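PDB 4LRL: HD domain protein from Enterococcus faecalis, which probably hydrolyses deoxyribonucleoside triphosphates, as a metal-dependent HD-domain triphosphohydrolase under allosteric control by nucleotides. Local coordinates for residues C[446-451]-C[465-470]; C[354-359]-C[469-474]. All coordinates share one frame; numbering follows the deposited sequence. Where two conformers were deposited one is given.

Contact 1. Residues C[446-451]-C[465-470]; sequences KEMLDQ and REFSSY. With DGT (2'-deoxyguanosine-5'-triphosphate), chain R.
Met448 lies over one face of the Phe467 ring, its chain running at about a right angle to the phenylalanine side chain. Met448 CB makes the CH-pi contact, 3.9 Å from the centroid of the Phe467 ring and offset toward the rim on the CE2 side. From there the methionine bends at both chi2 and chi3 and doubles back over the ring, which brings Met448 CE to 3.7 Å from Phe467 CG. The sulfur rides higher, Met448 SD standing 5.1 Å from the centroid of the Phe467 ring and 13° off its normal, a distant Met-aromatic contact. Leu449 reaches the same ring differently: its CD2 methyl meets the edge, in plane, 3.9 Å from Phe467 CE2.

The Phe467 ring is carried out from helix 461-468 toward the 3-10 turn 446-448 by a chi1 of -179°, which sets CG opposite the backbone N. Phe444, edge-to-face with the ring, and Ile375 of helix 361-377 also pack against Phe467, and Ile375 touches Met448 as well. Ser468 OG sits near the carbonyls of Met448 and Leu449 but bonds instead to Tyr464 O, within its own helix.

On the turn itself, Leu449 N closes onto Lys446 O at 2.8 Å. Lys446 sends an extended chain to the triphosphate of the bound dGTP, where Lys446 NZ hydrogen-bonds the gamma-phosphate oxygen O2G of DGT at 3.3 Å; Arg350, Lys354 and residues of the second subunit also bind this nucleotide. No hydrogen bond joins 446-451 to 465-470, so the two segments meet through apolar and CH-pi packing, while the charged end of Lys446 is directed to the phosphate.

Contact 2. Residues C[354-359]-C[469-474]; sequences KSATFT and SYIHNG. With DGT (2'-deoxyguanosine-5'-triphosphate), chain R.
Strand 354-357 is an outermost strand of a three-stranded antiparallel sheet, and the small hairpin 471-476 packs on it, with Gly474 O as the hydrogen-bonding atom that 469-474 offers. Gly474 O accepts the backbone N-H of Thr357 at 2.9 Å from Thr357 N, in the carbonyl plane and with an N-H...O angle of 157°. The same oxygen lies 3.3 Å from Ala356 CA in a CA-H...O contact.

Asn473 and Gly474, both at positive phi, form the tight turn, close to type I', that links antiparallel strands 471-472 and 475-476. The second of these also joins the edge strand, through a backbone hydrogen bond between Thr357 and Leu476, while the partner strand of 354-357 within its own sheet is 441-444. Beside the carbonyl contact the packing is apolar, with Ala356 CB touching the Ile471 CD1 methyl at 3.9 Å. At the other end of the strand, Lys354 NZ gives a 2.7 Å hydrogen bond to the beta-phosphate oxygen O1B of DGT. His472, whose CB points away from 354-359, bonds through NE2 to Asp416 OD2 of the third subunit.

The centres of contacts 1 and 2 are 11 Å apart, and both touch the same dGTP. Along the chain 354-359 comes first, then 446-451, then 465-470 and 469-474, which share Ser469 and Tyr470 where helix 461-468 runs into strand 471-472. Strand 441-444 pairs with 354-357 and is followed after one residue by 446-451, so the first segments of both contacts are adjacent in space: Lys446 CA packs 4.1 Å from Lys354 CB. Separately, Leu449 CD2 lies 4.1 Å from Ile471 CG1, joining 446-451 to 469-474. One C-terminal stretch thus packs against two neighbouring elements, each of which supplies a lysine to the triphosphate of a nucleotide bound between subunits.

Contact 1. Residues C[446-451]-C[465-470]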
loop_
_atom_site.group_PDB
_atom_site.type_symbol
_atom_site.label_atom_id
_atom_site.label_comp_id
_atom_site.label_asym_id
_atom_site.label_seq_id
_atom_site.Cartn_x
_atom_site.Cartn_y
_atom_site.Cartn_z
ATOM N N LYS C 446 27.130 11.776 -23.241
ATOM C CA LYS C 446 26.062 11.254 -24.085
ATOM C C LYS C 446 26.257 11.639 -25.556
ATOM O O LYS C 446 26.039 10.815 -26.453
ATOM C CB LYS C 446 24.694 11.745 -23.586
ATOM C CG LYS C 446 23.510 11.078 -24.277
ATOM C CD LYS C 446 22.154 11.486 -23.686
ATOM C CE LYS C 446 21.020 11.048 -24.616
ATOM N NZ LYS C 446 19.687 10.950 -23.946
ATOM N N GLU C 447 26.680 12.878 -25.801
ATOM C CA GLU C 447 26.818 13.371 -27.178
ATOM C C GLU C 447 27.818 12.585 -28.036
ATOM O O GLU C 447 27.843 12.742 -29.257
ATOM C CB GLU C 447 27.028 14.901 -27.266
ATOM C CG GLU C 447 27.910 15.555 -26.213
ATOM C CD GLU C 447 27.176 15.858 -24.909
ATOM O OE1 GLU C 447 26.843 17.038 -24.667
ATOM O OE2 GLU C 447 26.942 14.915 -24.125
ATOM N N MET C 448 28.602 11.713 -27.399
ATOM C CA MET C 448 29.497 10.805 -28.117
ATOM C C MET C 448 28.722 9.774 -28.928
ATOM O O MET C 448 29.223 9.270 -29.934
ATOM C CB MET C 448 30.446 10.076 -27.159
ATOM C CG MET C 448 31.526 10.942 -26.512
ATOM S SD MET C 448 32.564 11.884 -27.652
ATOM C CE MET C 448 33.368 10.585 -28.587
ATOM N N LEU C 449 27.503 9.464 -28.484
ATOM C CA LEU C 449 26.684 8.425 -29.102
ATOM C C LEU C 449 25.692 8.932 -30.148
ATOM O O LEU C 449 25.644 8.399 -31.254
ATOM C CB LEU C 449 25.953 7.605 -28.034
ATOM C CG LEU C 449 26.802 6.680 -27.158
ATOM C CD1 LEU C 449 25.920 6.005 -26.115
ATOM C CD2 LEU C 449 27.553 5.635 -27.980
ATOM N N ASP C 450 24.906 9.949 -29.803
ATOM C CA ASP C 450 23.823 10.424 -30.676
ATOM C C ASP C 450 24.244 11.576 -31.591
ATOM O O ASP C 450 25.120 12.366 -31.234
ATOM C CB ASP C 450 22.572 10.801 -29.856
ATOM C CG ASP C 450 22.887 11.728 -28.680
ATOM O OD1 ASP C 450 23.047 11.217 -27.548
ATOM O OD2 ASP C 450 22.982 12.959 -28.888
ATOM N N GLN C 451 23.612 11.670 -32.761
ATOM C CA GLN C 451 23.942 12.721 -33.735
ATOM C C GLN C 451 22.800 13.701 -34.045
ATOM O O GLN C 451 22.509 13.979 -35.212
ATOM C CB GLN C 451 24.521 12.114 -35.023
ATOM C CG GLN C 451 25.979 11.684 -34.891
ATOM C CD GLN C 451 26.859 12.765 -34.273
ATOM O OE1 GLN C 451 27.312 12.632 -33.132
ATOM N NE2 GLN C 451 27.088 13.848 -35.016
ATOM N N ARG C 465 31.149 7.802 -34.966
ATOM C CA ARG C 465 30.869 6.448 -35.429
ATOM C C ARG C 465 31.916 5.457 -34.911
ATOM O O ARG C 465 31.565 4.360 -34.476
ATOM C CB ARG C 465 30.732 6.394 -36.955
ATOM C CG ARG C 465 29.443 7.039 -37.474
ATOM C CD ARG C 465 29.242 6.805 -38.965
ATOM N NE ARG C 465 30.334 7.349 -39.768
ATOM C CZ ARG C 465 30.341 8.571 -40.295
ATOM N NH1 ARG C 465 29.312 9.385 -40.104
ATOM N NH2 ARG C 465 31.381 8.980 -41.013
ATOM N N GLU C 466 33.184 5.851 -34.926
ATOM C CA GLU C 466 34.258 5.011 -34.406
ATOM C C GLU C 466 34.014 4.713 -32.928
ATOM O O GLU C 466 33.989 3.553 -32.520
ATOM C CB GLU C 466 35.624 5.671 -34.630
ATOM C CG GLU C 466 36.812 4.936 -33.993
ATOM C CD GLU C 466 37.170 3.620 -34.672
ATOM O OE1 GLU C 466 36.411 3.145 -35.544
ATOM O OE2 GLU C 466 38.221 3.053 -34.322
ATOM N N PHE C 467 33.793 5.764 -32.145
ATOM C CA PHE C 467 33.446 5.619 -30.739
ATOM C C PHE C 467 32.245 4.689 -30.507
ATOM O O PHE C 467 32.317 3.781 -29.664
ATOM C CB PHE C 467 33.185 6.985 -30.094
ATOM C CG PHE C 467 32.850 6.896 -28.636
ATOM C CD1 PHE C 467 33.843 7.052 -27.673
ATOM C CD2 PHE C 467 31.544 6.619 -28.224
ATOM C CE1 PHE C 467 33.535 6.949 -26.316
ATOM C CE2 PHE C 467 31.226 6.521 -26.873
ATOM C CZ PHE C 467 32.220 6.686 -25.915
ATOM N N SER C 468 31.162 4.915 -31.257
ATOM C CA SER C 468 29.914 4.151 -31.117
ATOM C C SER C 468 30.099 2.654 -31.301
ATOM O O SER C 468 29.426 1.863 -30.643
ATOM C CB SER C 468 28.856 4.644 -32.114
ATOM O OG SER C 468 28.565 6.017 -31.922
ATOM N N SER C 469 31.009 2.270 -32.198
ATOM C CA SER C 469 31.260 0.858 -32.506
ATOM C C SER C 469 31.851 0.079 -31.318
ATOM O O SER C 469 31.892 -1.156 -31.346
ATOM C CB SER C 469 32.154 0.726 -33.740
ATOM O OG SER C 469 33.424 1.314 -33.513
ATOM N N TYR C 470 32.279 0.801 -30.282
ATOM C CA TYR C 470 32.802 0.196 -29.054
ATOM C C TYR C 470 31.755 0.031 -27.938
ATOM O O TYR C 470 32.047 -0.579 -26.901
ATOM C CB TYR C 470 33.995 0.998 -28.527
ATOM C CG TYR C 470 35.260 0.779 -29.329
ATOM C CD1 TYR C 470 35.593 1.622 -30.393
ATOM C CD2 TYR C 470 36.110 -0.288 -29.040
ATOM C CE1 TYR C 470 36.749 1.411 -31.139
ATOM C CE2 TYR C 470 37.267 -0.507 -29.775
ATOM C CZ TYR C 470 37.582 0.347 -30.821
ATOM O OH TYR C 470 38.726 0.125 -31.549
HETATM P PG DGT R . 17.625 7.928 -22.517
HETATM O O1G DGT R . 16.837 6.642 -22.340
HETATM O O2G DGT R . 18.598 7.889 -23.688
HETATM O O3G DGT R . 16.784 9.191 -22.434
HETATM O O3B DGT R . 18.613 8.073 -21.245
HETATM P PB DGT R . 18.456 7.206 -19.910
HETATM O O1B DGT R . 19.569 6.193 -19.862
HETATM O O2B DGT R . 17.024 6.761 -19.752
HETATM O O3A DGT R . 18.760 8.303 -18.781
HETATM P PA DGT R . 17.774 9.483 -18.324
HETATM O O1A DGT R . 18.645 10.687 -18.096
HETATM O O2A DGT R . 16.560 9.627 -19.182
HETATM O "O5'" DGT R . 17.303 8.994 -16.861
HETATM C "C5'" DGT R . 16.832 7.679 -16.585
HETATM C "C4'" DGT R . 15.559 7.741 -15.743
HETATM O "O4'" DGT R . 15.615 8.726 -14.697
HETATM C "C3'" DGT R . 14.372 8.175 -16.590
HETATM O "O3'" DGT R . 13.879 7.116 -17.431
HETATM C "C2'" DGT R . 13.386 8.686 -15.546
HETATM C "C1'" DGT R . 14.276 9.138 -14.387
HETATM N N9 DGT R . 14.218 10.605 -14.175
HETATM C C8 DGT R . 13.944 11.207 -12.999
HETATM N N7 DGT R . 13.969 12.564 -13.105
HETATM C C5 DGT R . 14.270 12.845 -14.386
HETATM C C6 DGT R . 14.446 14.076 -15.207
HETATM O O6 DGT R . 14.340 15.226 -14.737
HETATM N N1 DGT R . 14.750 13.941 -16.491
HETATM C C2 DGT R . 14.881 12.748 -17.083
HETATM N N2 DGT R . 15.184 12.740 -18.396
HETATM N N3 DGT R . 14.742 11.572 -16.412
HETATM C C4 DGT R . 14.433 11.557 -15.083
#

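Contact 2. Residues C[354-359]-C[469-474]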
loop_
_atom_site.group_PDB
_atom_site.type_symbol
_atom_site.label_atom_id
_atom_site.label_comp_id
_atom_site.label_asym_id
_atom_site.label_seq_id
_atom_site.Cartn_x
_atom_site.Cartn_y
_atom_site.Cartn_z
ATOM N N LYS C 354 26.877 9.488 -19.677
ATOM C CA LYS C 354 26.419 8.149 -20.019
ATOM C C LYS C 354 27.521 7.163 -19.624
ATOM O O LYS C 354 28.654 7.575 -19.377
ATOM C CB LYS C 354 26.130 8.095 -21.522
ATOM C CG LYS C 354 25.260 6.944 -22.003
ATOM C CD LYS C 354 23.769 7.114 -21.657
ATOM C CE LYS C 354 22.995 5.832 -22.014
ATOM N NZ LYS C 354 21.524 5.868 -21.699
ATOM N N SER C 355 27.198 5.874 -19.554
ATOM C CA SER C 355 28.178 4.850 -19.180
ATOM C C SER C 355 27.973 3.500 -19.859
ATOM O O SER C 355 26.883 3.171 -20.323
ATOM C CB SER C 355 28.198 4.633 -17.668
ATOM O OG SER C 355 26.968 4.080 -17.222
ATOM N N ALA C 356 29.046 2.718 -19.894
ATOM C CA ALA C 356 29.005 1.353 -20.393
ATOM C C ALA C 356 29.741 0.474 -19.396
ATOM O O ALA C 356 30.752 0.879 -18.830
ATOM C CB ALA C 356 29.657 1.266 -21.782
ATOM N N THR C 357 29.231 -0.727 -19.169
ATOM C CA THR C 357 29.913 -1.671 -18.283
ATOM C C THR C 357 31.123 -2.293 -18.966
ATOM O O THR C 357 31.219 -2.296 -20.197
ATOM C CB THR C 357 28.989 -2.811 -17.863
ATOM O OG1 THR C 357 28.465 -3.439 -19.038
ATOM C CG2 THR C 357 27.854 -2.286 -17.019
ATOM N N PHE C 358 32.048 -2.792 -18.157
ATOM C CA PHE C 358 33.122 -3.660 -18.627
ATOM C C PHE C 358 33.480 -4.576 -17.464
ATOM O O PHE C 358 33.221 -4.230 -16.314
ATOM C CB PHE C 358 34.330 -2.862 -19.153
ATOM C CG PHE C 358 35.030 -2.049 -18.109
ATOM C CD1 PHE C 358 36.119 -2.571 -17.419
ATOM C CD2 PHE C 358 34.612 -0.757 -17.820
ATOM C CE1 PHE C 358 36.771 -1.816 -16.449
ATOM C CE2 PHE C 358 35.257 0.005 -16.850
ATOM C CZ PHE C 358 36.342 -0.524 -16.167
ATOM N N THR C 359 34.035 -5.748 -17.745
ATOM C CA THR C 359 34.202 -6.743 -16.676
ATOM C C THR C 359 35.595 -6.766 -16.050
ATOM O O THR C 359 35.738 -7.003 -14.845
ATOM C CB THR C 359 33.761 -8.177 -17.100
ATOM O OG1 THR C 359 34.031 -8.380 -18.492
ATOM C CG2 THR C 359 32.264 -8.378 -16.846
ATOM N N SER C 469 31.009 2.270 -32.198
ATOM C CA SER C 469 31.260 0.858 -32.506
ATOM C C SER C 469 31.851 0.079 -31.318
ATOM O O SER C 469 31.892 -1.156 -31.346
ATOM C CB SER C 469 32.154 0.726 -33.740
ATOM O OG SER C 469 33.424 1.314 -33.513
ATOM N N TYR C 470 32.279 0.801 -30.282
ATOM C CA TYR C 470 32.802 0.196 -29.054
ATOM C C TYR C 470 31.755 0.031 -27.938
ATOM O O TYR C 470 32.047 -0.579 -26.901
ATOM C CB TYR C 470 33.995 0.998 -28.527
ATOM C CG TYR C 470 35.260 0.779 -29.329
ATOM C CD1 TYR C 470 35.593 1.622 -30.393
ATOM C CD2 TYR C 470 36.110 -0.288 -29.040
ATOM C CE1 TYR C 470 36.749 1.411 -31.139
ATOM C CE2 TYR C 470 37.267 -0.507 -29.775
ATOM C CZ TYR C 470 37.582 0.347 -30.821
ATOM O OH TYR C 470 38.726 0.125 -31.549
ATOM N N ILE C 471 30.552 0.573 -28.152
ATOM C CA ILE C 471 29.478 0.510 -27.158
ATOM C C ILE C 471 28.325 -0.326 -27.689
ATOM O O ILE C 471 27.644 0.072 -28.635
ATOM C CB ILE C 471 28.939 1.913 -26.761
ATOM C CG1 ILE C 471 30.075 2.868 -26.367
ATOM C CG2 ILE C 471 27.875 1.792 -25.656
ATOM C CD1 ILE C 471 30.963 2.375 -25.231
ATOM N N HIS C 472 28.103 -1.473 -27.054
ATOM C CA HIS C 472 27.160 -2.458 -27.548
ATOM C C HIS C 472 26.456 -3.166 -26.385
ATOM O O HIS C 472 27.111 -3.714 -25.491
ATOM C CB HIS C 472 27.902 -3.463 -28.438
ATOM C CG HIS C 472 27.006 -4.352 -29.240
ATOM N ND1 HIS C 472 26.261 -3.892 -30.306
ATOM C CD2 HIS C 472 26.750 -5.679 -29.147
ATOM C CE1 HIS C 472 25.571 -4.893 -30.824
ATOM N NE2 HIS C 472 25.851 -5.989 -30.141
ATOM N N ASN C 473 25.123 -3.154 -26.411
ATOM C CA ASN C 473 24.299 -3.762 -25.356
ATOM C C ASN C 473 24.642 -3.235 -23.953
ATOM O O ASN C 473 24.756 -4.009 -23.003
ATOM C CB ASN C 473 24.411 -5.294 -25.399
ATOM C CG ASN C 473 23.830 -5.887 -26.665
ATOM O OD1 ASN C 473 23.031 -5.251 -27.350
ATOM N ND2 ASN C 473 24.221 -7.119 -26.977
ATOM N N GLY C 474 24.831 -1.918 -23.850
ATOM C CA GLY C 474 25.242 -1.274 -22.607
ATOM C C GLY C 474 26.650 -1.619 -22.157
ATOM O O GLY C 474 27.070 -1.225 -21.072
HETATM P PG DGT R . 17.625 7.928 -22.517
HETATM O O1G DGT R . 16.837 6.642 -22.340
HETATM O O2G DGT R . 18.598 7.889 -23.688
HETATM O O3G DGT R . 16.784 9.191 -22.434
HETATM O O3B DGT R . 18.613 8.073 -21.245
HETATM P PB DGT R . 18.456 7.206 -19.910
HETATM O O1B DGT R . 19.569 6.193 -19.862
HETATM O O2B DGT R . 17.024 6.761 -19.752
HETATM O O3A DGT R . 18.760 8.303 -18.781
HETATM P PA DGT R . 17.774 9.483 -18.324
HETATM O O1A DGT R . 18.645 10.687 -18.096
HETATM O O2A DGT R . 16.560 9.627 -19.182
HETATM O "O5'" DGT R . 17.303 8.994 -16.861
HETATM C "C5'" DGT R . 16.832 7.679 -16.585
HETATM C "C4'" DGT R . 15.559 7.741 -15.743
HETATM O "O4'" DGT R . 15.615 8.726 -14.697
HETATM C "C3'" DGT R . 14.372 8.175 -16.590
HETATM O "O3'" DGT R . 13.879 7.116 -17.431
HETATM C "C2'" DGT R . 13.386 8.686 -15.546
HETATM C "C1'" DGT R . 14.276 9.138 -14.387
HETATM N N9 DGT R . 14.218 10.605 -14.175
HETATM C C8 DGT R . 13.944 11.207 -12.999
HETATM N N7 DGT R . 13.969 12.564 -13.105
HETATM C C5 DGT R . 14.270 12.845 -14.386
HETATM C C6 DGT R . 14.446 14.076 -15.207
HETATM O O6 DGT R . 14.340 15.226 -14.737
HETATM N N1 DGT R . 14.750 13.941 -16.491
HETATM C C2 DGT R . 14.881 12.748 -17.083
HETATM N N2 DGT R . 15.184 12.740 -18.396
HETATM N N3 DGT R . 14.742 11.572 -16.412
HETATM C C4 DGT R . 14.433 11.557 -15.083
#